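Twin-arginine translocation pathway signal (Rhodoferax ferrireducens, PDB 5IM2) probably serves as the extracytoplasmic solute-binding component of a TRAP transporter and binds benzoate in its ligand pocket. Local coordinates at residues His54-Pro59 / Ile111-Pro116; Ala184-Leu189 / Gly203-Ile208; Asp252-Ala257 / Ile320-Ala325. All coordinates share one frame; numbering follows the deposited sequence.

Interaction 1 (His54-Pro59 / Ile111-Pro116); sequences HTFMAP and IIWTIP. With BEZ (benzoic acid), chain B.
The phenyl ring of Phe56 and the six-membered ring of Trp113 lie near parallel, planes at 22°, but are slid so far apart, with centroids 5.8 Å from each other, that they barely overlap. At the Phe56 edge sits the benzoate, whose C2 is 3.8 Å from Phe56 CZ, and near the same plane lies Thr114 CA. The hydroxyl of Thr55 lies in plane at the edge of the Trp113 ring, OG1 3.5 Å from CE3. Met57 approaches that ring obliquely: its chain bends at chi2 and chi3, bringing SD to 5.1 Å from the centroid as a Met-aromatic contact. The same SD is 3.8 Å from benzoate C3, so one sulfur bridges indole and ligand.

These side chains gather where two neighbouring parallel strands, 49-55 and 111-114, run out into the ligand pocket of this family 7 solute-binding fold. Within the sheet, His54 N donates to Ile111 O (2.9 Å, 156° at the hydrogen). One residue on, its OG1 set anti to the backbone N, Thr55 donates to Trp113 O at 2.9 Å, tilted 25° from the carbonyl plane. Trp113 also stacks on Phe263, while Arg192 and Tyr118 bind the ligand.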
ATOM      1  N   HIS A  54     -16.423  -1.395   0.571  1.00 20.10           N
ATOM      2  CA  HIS A  54     -15.919  -2.207   1.674  1.00 17.08           C
ATOM      3  C   HIS A  54     -14.403  -2.113   1.757  1.00 18.11           C
ATOM      4  O   HIS A  54     -13.724  -2.195   0.731  1.00 19.34           O
ATOM      5  CB  HIS A  54     -16.315  -3.707   1.489  1.00 19.50           C
ATOM      6  CG  HIS A  54     -16.287  -4.538   2.734  1.00 23.38           C
ATOM      7  ND1 HIS A  54     -16.207  -5.913   2.678  1.00 23.20           N
ATOM      8  CD2 HIS A  54     -16.403  -4.226   4.047  1.00 21.48           C
ATOM      9  CE1 HIS A  54     -16.220  -6.409   3.902  1.00 23.12           C
ATOM     10  NE2 HIS A  54     -16.333  -5.405   4.753  1.00 20.41           N
ATOM     11  N   THR A  55     -13.872  -2.021   2.977  1.00 18.22           N
ATOM     12  CA  THR A  55     -12.425  -2.064   3.170  1.00 16.05           C
ATOM     13  C   THR A  55     -12.112  -2.488   4.595  1.00 16.12           C
ATOM     14  O   THR A  55     -13.008  -2.704   5.420  1.00 17.79           O
ATOM     15  CB  THR A  55     -11.802  -0.693   2.842  1.00 16.96           C
ATOM     16  OG1 THR A  55     -10.372  -0.758   2.893  1.00 17.71           O
ATOM     17  CG2 THR A  55     -12.273   0.380   3.811  1.00 18.84           C
ATOM     18  N   PHE A  56     -10.818  -2.592   4.889  1.00 22.49           N
ATOM     19  CA  PHE A  56     -10.335  -3.140   6.151  1.00 18.46           C
ATOM     20  C   PHE A  56      -9.860  -2.058   7.122  1.00 20.48           C
ATOM     21  O   PHE A  56      -9.546  -2.365   8.288  1.00 18.73           O
ATOM     22  CB  PHE A  56      -9.197  -4.154   5.866  1.00 16.45           C
ATOM     23  CG  PHE A  56      -7.968  -3.520   5.250  1.00 15.68           C
ATOM     24  CD1 PHE A  56      -6.951  -3.022   6.044  1.00 15.97           C
ATOM     25  CD2 PHE A  56      -7.821  -3.423   3.877  1.00 16.50           C
ATOM     26  CE1 PHE A  56      -5.839  -2.421   5.485  1.00 17.37           C
ATOM     27  CE2 PHE A  56      -6.701  -2.815   3.317  1.00 18.43           C
ATOM     28  CZ  PHE A  56      -5.706  -2.333   4.129  1.00 15.83           C
ATOM     29  N   MET A  57      -9.853  -0.789   6.686  1.00 18.62           N
ATOM     30  CA  MET A  57      -9.399   0.311   7.519  1.00 17.60           C
ATOM     31  C   MET A  57     -10.392   0.586   8.637  1.00 20.46           C
ATOM     32  O   MET A  57     -11.606   0.446   8.468  1.00 23.98           O
ATOM     33  CB  MET A  57      -9.226   1.581   6.682  1.00 16.37           C
ATOM     34  CG  MET A  57      -8.183   1.472   5.575  1.00 17.06           C
ATOM     35  SD  MET A  57      -6.554   0.933   6.150  1.00 19.17           S
ATOM     36  CE  MET A  57      -6.078   2.303   7.216  1.00 27.93           C
ATOM     37  N   ALA A  58      -9.855   0.985   9.782  1.00 21.21           N
ATOM     38  CA  ALA A  58     -10.673   1.493  10.867  1.00 24.60           C
ATOM     39  C   ALA A  58     -11.267   2.839  10.479  1.00 24.05           C
ATOM     40  O   ALA A  58     -10.615   3.630   9.796  1.00 23.32           O
ATOM     41  CB  ALA A  58      -9.836   1.666  12.121  1.00 26.68           C
ATOM     42  N   PRO A  59     -12.481   3.156  10.936  1.00 23.48           N
ATOM     43  CA  PRO A  59     -13.045   4.470  10.580  1.00 23.54           C
ATOM     44  C   PRO A  59     -12.245   5.662  11.102  1.00 27.67           C
ATOM     45  O   PRO A  59     -12.250   6.722  10.465  1.00 24.31           O
ATOM     46  CB  PRO A  59     -14.457   4.430  11.184  1.00 30.89           C
ATOM     47  CG  PRO A  59     -14.424   3.381  12.202  1.00 28.89           C
ATOM     48  CD  PRO A  59     -13.406   2.359  11.745  1.00 23.06           C
ATOM     49  N   ILE A 111     -17.444  -1.681  -4.638  1.00 20.53           N
ATOM     50  CA  ILE A 111     -16.118  -1.070  -4.667  1.00 19.10           C
ATOM     51  C   ILE A 111     -15.345  -1.490  -3.430  1.00 18.95           C
ATOM     52  O   ILE A 111     -15.881  -1.478  -2.316  1.00 18.41           O
ATOM     53  CB  ILE A 111     -16.189   0.477  -4.742  1.00 16.16           C
ATOM     54  CG1 ILE A 111     -16.900   0.911  -6.017  1.00 22.43           C
ATOM     55  CG2 ILE A 111     -14.799   1.076  -4.639  1.00 20.11           C
ATOM     56  CD1 ILE A 111     -17.286   2.388  -5.981  1.00 29.67           C
ATOM     57  N   ILE A 112     -14.079  -1.868  -3.626  1.00 16.52           N
ATOM     58  CA  ILE A 112     -13.175  -2.195  -2.531  1.00 20.26           C
ATOM     59  C   ILE A 112     -11.873  -1.414  -2.688  1.00 13.91           C
ATOM     60  O   ILE A 112     -11.505  -0.971  -3.782  1.00 14.60           O
ATOM     61  CB  ILE A 112     -12.913  -3.726  -2.424  1.00 17.60           C
ATOM     62  CG1 ILE A 112     -12.261  -4.295  -3.673  1.00 15.81           C
ATOM     63  CG2 ILE A 112     -14.227  -4.418  -2.192  1.00 17.13           C
ATOM     64  CD1 ILE A 112     -10.770  -4.331  -3.644  1.00 15.84           C
ATOM     65  N   TRP A 113     -11.170  -1.238  -1.554  1.00 13.00           N
ATOM     66  CA  TRP A 113      -9.807  -0.721  -1.514  1.00 13.93           C
ATOM     67  C   TRP A 113      -8.995  -1.717  -0.701  1.00 15.34           C
ATOM     68  O   TRP A 113      -9.344  -2.003   0.459  1.00 14.41           O
ATOM     69  CB  TRP A 113      -9.756   0.677  -0.879  1.00 15.96           C
ATOM     70  CG  TRP A 113      -8.433   1.379  -0.836  1.00 13.14           C
ATOM     71  CD1 TRP A 113      -7.903   2.190  -1.803  1.00 12.90           C
ATOM     72  CD2 TRP A 113      -7.520   1.410   0.260  1.00 13.02           C
ATOM     73  NE1 TRP A 113      -6.691   2.702  -1.377  1.00 13.34           N
ATOM     74  CE2 TRP A 113      -6.453   2.265  -0.108  1.00 15.04           C
ATOM     75  CE3 TRP A 113      -7.496   0.806   1.522  1.00 14.82           C
ATOM     76  CZ2 TRP A 113      -5.368   2.513   0.725  1.00 19.59           C
ATOM     77  CZ3 TRP A 113      -6.422   1.051   2.343  1.00 13.87           C
ATOM     78  CH2 TRP A 113      -5.384   1.910   1.953  1.00 16.43           C
ATOM     79  N   THR A 114      -7.977  -2.292  -1.324  1.00 13.91           N
ATOM     80  CA  THR A 114      -7.202  -3.361  -0.697  1.00 11.44           C
ATOM     81  C   THR A 114      -5.750  -3.310  -1.159  1.00 15.94           C
ATOM     82  O   THR A 114      -5.393  -2.578  -2.083  1.00 15.73           O
ATOM     83  CB  THR A 114      -7.817  -4.742  -1.001  1.00 18.93           C
ATOM     84  OG1 THR A 114      -7.310  -5.716  -0.075  1.00 16.98           O
ATOM     85  CG2 THR A 114      -7.499  -5.186  -2.455  1.00 17.27           C
ATOM     86  N   ILE A 115      -4.912  -4.093  -0.487  1.00 15.45           N
ATOM     87  CA  ILE A 115      -3.554  -4.381  -0.939  1.00 21.76           C
ATOM     88  C   ILE A 115      -3.594  -5.652  -1.792  1.00 16.50           C
ATOM     89  O   ILE A 115      -3.938  -6.731  -1.261  1.00 13.98           O
ATOM     90  CB  ILE A 115      -2.605  -4.545   0.257  1.00 13.31           C
ATOM     91  CG1 ILE A 115      -2.463  -3.204   0.994  1.00 15.65           C
ATOM     92  CG2 ILE A 115      -1.243  -5.082  -0.174  1.00 17.72           C
ATOM     93  CD1 ILE A 115      -1.482  -3.145   2.175  1.00 15.85           C
ATOM     94  N   PRO A 116      -3.257  -5.581  -3.102  1.00 18.56           N
ATOM     95  CA  PRO A 116      -3.225  -6.806  -3.921  1.00 18.83           C
ATOM     96  C   PRO A 116      -2.431  -7.945  -3.294  1.00 17.77           C
ATOM     97  O   PRO A 116      -2.917  -9.075  -3.309  1.00 19.74           O
ATOM     98  CB  PRO A 116      -2.611  -6.318  -5.243  1.00 18.58           C
ATOM     99  CG  PRO A 116      -3.020  -4.845  -5.295  1.00 19.16           C
ATOM    100  CD  PRO A 116      -2.900  -4.384  -3.883  1.00 15.14           C
TER
HETATM  101  C   BEZ B 401      -0.204  -2.379   5.621  1.00 12.40           C
HETATM  102  O1  BEZ B 401       1.046  -2.377   5.817  1.00 13.97           O
HETATM  103  O2  BEZ B 401      -0.821  -3.470   5.602  1.00 17.04           O
HETATM  104  C1  BEZ B 401      -0.938  -1.083   5.450  1.00 13.02           C
HETATM  105  C2  BEZ B 401      -2.311  -1.092   5.219  1.00 15.01           C
HETATM  106  C3  BEZ B 401      -2.979   0.127   5.095  1.00 15.09           C
HETATM  107  C4  BEZ B 401      -2.271   1.314   5.177  1.00 11.97           C
HETATM  108  C5  BEZ B 401      -0.904   1.316   5.381  1.00 16.58           C
HETATM  109  C6  BEZ B 401      -0.229   0.099   5.520  1.00 16.22           C

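Interaction 2 (Ala184-Leu189 / Gly203-Ile208); sequences ADLKGL and GYLGAI
A Schellman motif closing helix 196-205 meets a type II beta turn, Leu186 to Leu189, that leads into strand 190-193; the chain then continues from the helix into the adjacent parallel strand 208-211. Gly206, with positive phi, is the residue that leaves the helix, and its carbonyl O accepts from Gly188 N at 2.9 Å. That bond is nearly straight, 168° at the hydrogen, although the donor sits above the carbonyl plane. Lys187 CA adds a CA-H...O contact to the same oxygen at 3.5 Å, so two consecutive turn residues converge on it.

On the buried side, Leu186 and Leu205 lie side by side and point the same way, CD1 to CD1 at 3.9 Å. Both side chains also touch Phe328 of helix 322-332. Leu186 O faces Ala207 CA in a further CA-H...O contact while also accepting from Leu189 N within the turn. The two segments are bonded again one step on: Ile208 N donates to Leu189 O at 2.8 Å, a more bent bond of 143°, and Ala207 CB rests 3.3 Å from that same oxygen.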
ATOM      1  N   ALA A 184      22.047  -5.676  11.017  1.00 21.68           N
ATOM      2  CA  ALA A 184      22.299  -6.727  11.999  1.00 31.29           C
ATOM      3  C   ALA A 184      21.340  -6.676  13.178  1.00 31.78           C
ATOM      4  O   ALA A 184      21.135  -7.695  13.843  1.00 27.65           O
ATOM      5  CB  ALA A 184      23.725  -6.634  12.533  1.00 31.50           C
ATOM      6  N   ASP A 185      20.751  -5.518  13.461  1.00 22.44           N
ATOM      7  CA  ASP A 185      19.828  -5.419  14.582  1.00 23.55           C
ATOM      8  C   ASP A 185      18.521  -6.155  14.312  1.00 27.95           C
ATOM      9  O   ASP A 185      17.749  -6.402  15.243  1.00 27.39           O
ATOM     10  CB  ASP A 185      19.578  -3.935  14.904  1.00 25.31           C
ATOM     11  CG  ASP A 185      20.810  -3.251  15.538  1.00 31.28           C
ATOM     12  OD1 ASP A 185      21.545  -3.923  16.286  1.00 28.80           O
ATOM     13  OD2 ASP A 185      21.039  -2.034  15.310  1.00 22.78           O
ATOM     14  N   LEU A 186      18.289  -6.567  13.083  1.00 18.97           N
ATOM     15  CA  LEU A 186      17.069  -7.295  12.734  1.00 18.42           C
ATOM     16  C   LEU A 186      17.212  -8.795  12.864  1.00 22.54           C
ATOM     17  O   LEU A 186      16.215  -9.501  12.705  1.00 21.34           O
ATOM     18  CB  LEU A 186      16.660  -6.992  11.312  1.00 17.08           C
ATOM     19  CG  LEU A 186      16.102  -5.564  11.135  1.00 22.33           C
ATOM     20  CD1 LEU A 186      16.226  -5.172   9.726  1.00 18.98           C
ATOM     21  CD2 LEU A 186      14.653  -5.467  11.522  1.00 23.32           C
ATOM     22  N   LYS A 187      18.424  -9.283  13.084  1.00 23.33           N
ATOM     23  CA  LYS A 187      18.686 -10.719  13.067  1.00 26.99           C
ATOM     24  C   LYS A 187      17.780 -11.430  14.047  1.00 20.24           C
ATOM     25  O   LYS A 187      17.769 -11.104  15.236  1.00 22.23           O
ATOM     26  CB  LYS A 187      20.145 -11.002  13.421  1.00 49.22           C
ATOM     27  CG  LYS A 187      21.155 -10.696  12.336  1.00 78.18           C
ATOM     28  CD  LYS A 187      22.470 -11.413  12.631  1.00 87.31           C
ATOM     29  CE  LYS A 187      23.570 -11.012  11.662  1.00 81.14           C
ATOM     30  NZ  LYS A 187      24.890 -11.532  12.120  1.00 74.89           N
ATOM     31  N   GLY A 188      17.033 -12.411  13.549  1.00 21.01           N
ATOM     32  CA  GLY A 188      16.199 -13.259  14.380  1.00 20.28           C
ATOM     33  C   GLY A 188      14.944 -12.606  14.911  1.00 21.28           C
ATOM     34  O   GLY A 188      14.155 -13.285  15.564  1.00 21.87           O
ATOM     35  N   LEU A 189      14.725 -11.312  14.666  1.00 18.09           N
ATOM     36  CA  LEU A 189      13.473 -10.685  15.052  1.00 20.96           C
ATOM     37  C   LEU A 189      12.325 -11.155  14.180  1.00 18.00           C
ATOM     38  O   LEU A 189      12.432 -11.205  12.953  1.00 19.83           O
ATOM     39  CB  LEU A 189      13.547  -9.165  14.947  1.00 17.11           C
ATOM     40  CG  LEU A 189      14.497  -8.411  15.883  1.00 22.59           C
ATOM     41  CD1 LEU A 189      14.241  -6.903  15.763  1.00 28.48           C
ATOM     42  CD2 LEU A 189      14.342  -8.850  17.318  1.00 33.92           C
ATOM     43  N   GLY A 203      13.479 -11.164   5.085  1.00 16.89           N
ATOM     44  CA  GLY A 203      14.258 -12.374   5.271  1.00 14.98           C
ATOM     45  C   GLY A 203      15.705 -12.201   4.878  1.00 16.21           C
ATOM     46  O   GLY A 203      16.608 -12.729   5.534  1.00 18.03           O
ATOM     47  N   TYR A 204      15.945 -11.451   3.813  1.00 18.11           N
ATOM     48  CA  TYR A 204      17.314 -11.193   3.414  1.00 15.95           C
ATOM     49  C   TYR A 204      18.027 -10.254   4.386  1.00 22.44           C
ATOM     50  O   TYR A 204      19.256 -10.250   4.434  1.00 22.51           O
ATOM     51  CB  TYR A 204      17.337 -10.650   1.989  1.00 17.82           C
ATOM     52  CG  TYR A 204      17.385 -11.719   0.894  1.00 16.94           C
ATOM     53  CD1 TYR A 204      18.543 -12.466   0.679  1.00 18.48           C
ATOM     54  CD2 TYR A 204      16.293 -11.976   0.090  1.00 18.96           C
ATOM     55  CE1 TYR A 204      18.625 -13.438  -0.323  1.00 20.59           C
ATOM     56  CE2 TYR A 204      16.348 -12.951  -0.918  1.00 17.76           C
ATOM     57  CZ  TYR A 204      17.523 -13.685  -1.116  1.00 19.73           C
ATOM     58  OH  TYR A 204      17.598 -14.611  -2.103  1.00 20.53           O
ATOM     59  N   LEU A 205      17.283  -9.463   5.172  1.00 19.42           N
ATOM     60  CA  LEU A 205      17.894  -8.635   6.199  1.00 18.16           C
ATOM     61  C   LEU A 205      18.195  -9.407   7.477  1.00 22.21           C
ATOM     62  O   LEU A 205      18.870  -8.875   8.370  1.00 28.29           O
ATOM     63  CB  LEU A 205      16.980  -7.434   6.480  1.00 18.43           C
ATOM     64  CG  LEU A 205      16.757  -6.462   5.322  1.00 27.57           C
ATOM     65  CD1 LEU A 205      15.877  -5.315   5.809  1.00 30.75           C
ATOM     66  CD2 LEU A 205      18.080  -5.927   4.792  1.00 24.62           C
ATOM     67  N   GLY A 206      17.722 -10.641   7.587  1.00 16.19           N
ATOM     68  CA  GLY A 206      17.994 -11.498   8.716  1.00 21.58           C
ATOM     69  C   GLY A 206      16.837 -11.685   9.678  1.00 15.40           C
ATOM     70  O   GLY A 206      16.961 -12.497  10.613  1.00 17.94           O
ATOM     71  N   ALA A 207      15.723 -11.001   9.461  1.00 17.05           N
ATOM     72  CA  ALA A 207      14.540 -11.168  10.295  1.00 16.40           C
ATOM     73  C   ALA A 207      13.837 -12.485   9.968  1.00 19.56           C
ATOM     74  O   ALA A 207      14.038 -13.078   8.907  1.00 19.96           O
ATOM     75  CB  ALA A 207      13.586  -9.989  10.087  1.00 16.73           C
ATOM     76  N   ILE A 208      13.027 -12.966  10.913  1.00 17.83           N
ATOM     77  CA  ILE A 208      12.050 -14.021  10.649  1.00 16.21           C
ATOM     78  C   ILE A 208      10.770 -13.350  10.147  1.00 17.82           C
ATOM     79  O   ILE A 208      10.065 -12.705  10.950  1.00 17.54           O
ATOM     80  CB  ILE A 208      11.775 -14.861  11.904  1.00 18.72           C
ATOM     81  CG1 ILE A 208      13.083 -15.462  12.453  1.00 39.36           C
ATOM     82  CG2 ILE A 208      10.782 -15.934  11.587  1.00 23.29           C
ATOM     83  CD1 ILE A 208      13.894 -16.290  11.439  1.00 42.87           C
TER

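Interaction 3 (Asp252-Ala257 / Ile320-Ala325); sequences DPAGGA and IPALEA
Ile320 meets the loop 252-257 through its carbonyl, which accepts from Asp252 N at 3.0 Å; the angle of 164° at the hydrogen shows a nearly straight bond, with the donor tilted 28° from the carbonyl plane. The same oxygen takes a second hydrogen, from a water 2.8 Å away that also donates to Asp252 O, bridging the two carbonyls. The side chain of Ile320 leads off toward Ser249 and Phe251 of the neighbouring strand 247-251.

Pro321 comes next, at the N-cap position of helix 322-332, with its CA 4.4 Å from Asp252 CB. Here two parallel neighbours at one side of the six-stranded sheet diverge: strand 316-320, one of the two outermost, passes through Pro321 into a helix, whereas 247-251 gives way to a short 3-10 turn, 253-255. Gly255 N donates back to Asp252 O, and the Asp252 side chain adds a further bond: with CG anti to the backbone N (chi1 -169°), OD2 receives Ala254 N in an Asx turn, on the anti side of the carboxylate and out of its plane.

Ala322 opens the helix, and its methyl rests against this turn, CB to CB with Ala254 at 4.0 Å and equally beside Gly255 N and CA. One helical turn on from Pro321, whose O accepts Ala325 N, the Ala325 methyl points at the loop and lies 4.1 Å from Gly255 CA. Glycine at 255 lets the helix come this near, the CA atoms of Gly255 and Ala322 being 4.0 Å apart, and Lys329 NZ binds Gly255 O.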
ATOM      1  N   ASP A 252      16.300   8.172   6.379  1.00 23.00           N
ATOM      2  CA  ASP A 252      16.469   9.539   5.903  1.00 32.44           C
ATOM      3  C   ASP A 252      16.148   9.580   4.408  1.00 25.58           C
ATOM      4  O   ASP A 252      16.608   8.709   3.653  1.00 29.22           O
ATOM      5  CB  ASP A 252      17.888  10.044   6.153  1.00 37.68           C
ATOM      6  CG  ASP A 252      18.021  11.543   5.913  1.00 52.43           C
ATOM      7  OD1 ASP A 252      17.766  12.315   6.858  1.00 56.13           O
ATOM      8  OD2 ASP A 252      18.363  11.948   4.781  1.00 44.80           O
ATOM      9  N   PRO A 253      15.375  10.565   3.938  1.00 29.97           N
ATOM     10  CA  PRO A 253      15.019  10.604   2.509  1.00 32.49           C
ATOM     11  C   PRO A 253      16.205  10.535   1.566  1.00 32.53           C
ATOM     12  O   PRO A 253      16.070  10.010   0.453  1.00 30.16           O
ATOM     13  CB  PRO A 253      14.292  11.948   2.373  1.00 34.45           C
ATOM     14  CG  PRO A 253      13.911  12.334   3.730  1.00 42.70           C
ATOM     15  CD  PRO A 253      14.936  11.770   4.651  1.00 37.09           C
ATOM     16  N   ALA A 254      17.356  11.083   1.961  1.00 29.19           N
ATOM     17  CA  ALA A 254      18.557  11.029   1.129  1.00 29.15           C
ATOM     18  C   ALA A 254      18.921   9.609   0.727  1.00 32.00           C
ATOM     19  O   ALA A 254      19.585   9.410  -0.297  1.00 36.23           O
ATOM     20  CB  ALA A 254      19.745  11.668   1.862  1.00 34.72           C
ATOM     21  N   GLY A 255      18.544   8.622   1.532  1.00 30.87           N
ATOM     22  CA  GLY A 255      18.852   7.234   1.255  1.00 27.89           C
ATOM     23  C   GLY A 255      17.785   6.493   0.493  1.00 36.28           C
ATOM     24  O   GLY A 255      17.960   5.307   0.180  1.00 35.98           O
ATOM     25  N   GLY A 256      16.677   7.147   0.178  1.00 26.72           N
ATOM     26  CA  GLY A 256      15.567   6.464  -0.461  1.00 27.02           C
ATOM     27  C   GLY A 256      14.591   5.872   0.531  1.00 24.20           C
ATOM     28  O   GLY A 256      14.626   6.117   1.738  1.00 24.16           O
ATOM     29  N   ALA A 257      13.661   5.099  -0.025  1.00 20.16           N
ATOM     30  CA  ALA A 257      12.586   4.480   0.730  1.00 20.58           C
ATOM     31  C   ALA A 257      12.788   2.981   0.678  1.00 20.72           C
ATOM     32  O   ALA A 257      12.798   2.393  -0.406  1.00 16.26           O
ATOM     33  CB  ALA A 257      11.224   4.851   0.147  1.00 20.67           C
ATOM     34  N   ILE A 320      17.727   6.373   9.932  1.00 28.72           N
ATOM     35  CA  ILE A 320      18.869   5.652   9.385  1.00 21.46           C
ATOM     36  C   ILE A 320      19.498   6.519   8.294  1.00 25.88           C
ATOM     37  O   ILE A 320      18.825   6.854   7.304  1.00 24.53           O
ATOM     38  CB  ILE A 320      18.435   4.274   8.852  1.00 20.25           C
ATOM     39  CG1 ILE A 320      18.042   3.370  10.017  1.00 22.48           C
ATOM     40  CG2 ILE A 320      19.548   3.603   8.043  1.00 23.33           C
ATOM     41  CD1 ILE A 320      17.227   2.142   9.576  1.00 24.42           C
ATOM     42  N   PRO A 321      20.763   6.910   8.439  1.00 25.30           N
ATOM     43  CA  PRO A 321      21.394   7.798   7.453  1.00 25.30           C
ATOM     44  C   PRO A 321      21.636   7.105   6.119  1.00 29.13           C
ATOM     45  O   PRO A 321      21.618   5.880   5.998  1.00 26.10           O
ATOM     46  CB  PRO A 321      22.717   8.193   8.122  1.00 32.18           C
ATOM     47  CG  PRO A 321      22.992   7.111   9.100  1.00 35.88           C
ATOM     48  CD  PRO A 321      21.665   6.582   9.553  1.00 24.53           C
ATOM     49  N   ALA A 322      21.854   7.938   5.097  1.00 26.56           N
ATOM     50  CA  ALA A 322      21.980   7.432   3.728  1.00 28.20           C
ATOM     51  C   ALA A 322      23.109   6.421   3.595  1.00 31.92           C
ATOM     52  O   ALA A 322      23.006   5.477   2.796  1.00 29.56           O
ATOM     53  CB  ALA A 322      22.227   8.604   2.768  1.00 29.88           C
ATOM     54  N   LEU A 323      24.200   6.625   4.346  1.00 30.87           N
ATOM     55  CA  LEU A 323      25.366   5.743   4.288  1.00 28.26           C
ATOM     56  C   LEU A 323      25.034   4.343   4.786  1.00 30.72           C
ATOM     57  O   LEU A 323      25.431   3.349   4.167  1.00 37.79           O
ATOM     58  CB  LEU A 323      26.509   6.329   5.118  1.00 35.11           C
ATOM     59  CG  LEU A 323      27.838   5.578   5.031  1.00 40.07           C
ATOM     60  CD1 LEU A 323      28.473   5.737   3.641  1.00 46.82           C
ATOM     61  CD2 LEU A 323      28.774   6.063   6.132  1.00 41.63           C
ATOM     62  N   GLU A 324      24.330   4.242   5.912  1.00 35.12           N
ATOM     63  CA  GLU A 324      23.862   2.937   6.365  1.00 33.81           C
ATOM     64  C   GLU A 324      22.765   2.394   5.463  1.00 34.59           C
ATOM     65  O   GLU A 324      22.668   1.176   5.252  1.00 29.84           O
ATOM     66  CB  GLU A 324      23.362   3.026   7.807  1.00 40.81           C
ATOM     67  CG  GLU A 324      22.736   1.719   8.340  1.00 48.18           C
ATOM     68  CD  GLU A 324      23.711   0.541   8.394  1.00 40.57           C
ATOM     69  OE1 GLU A 324      24.935   0.764   8.393  1.00 36.38           O
ATOM     70  OE2 GLU A 324      23.241  -0.619   8.438  1.00 45.17           O
ATOM     71  N   ALA A 325      21.922   3.269   4.922  1.00 32.29           N
ATOM     72  CA  ALA A 325      20.928   2.801   3.977  1.00 22.87           C
ATOM     73  C   ALA A 325      21.589   1.981   2.882  1.00 22.91           C
ATOM     74  O   ALA A 325      21.012   1.008   2.410  1.00 23.31           O
ATOM     75  CB  ALA A 325      20.164   3.980   3.398  1.00 24.14           C
TER
HETATM   76  O   HOH W   1      18.473   6.675   4.531  1.00 28.89           O

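How the interactions relate
The three contacts come in series along the chain, 1 before 2 before 3. Interaction 1 lies in the five-stranded sheet beside the benzoate, whereas interactions 2 and 3 belong to the six-stranded sheet, by its two outermost strands, 208-211 and 316-320. Interaction 1 is 30 and 31 Å, centre to centre, from interactions 2 and 3. Interactions 2 and 3 are 18 Å apart between centres, nearest atoms about 6 Å, and share helix 322-332: it starts in interaction 3 and offers Phe328 to interaction 2. Thus interaction 1 lines the ligand pocket, while interaction 2 joins a turn to a helix end and interaction 3 a loop to a helix start, both away from it.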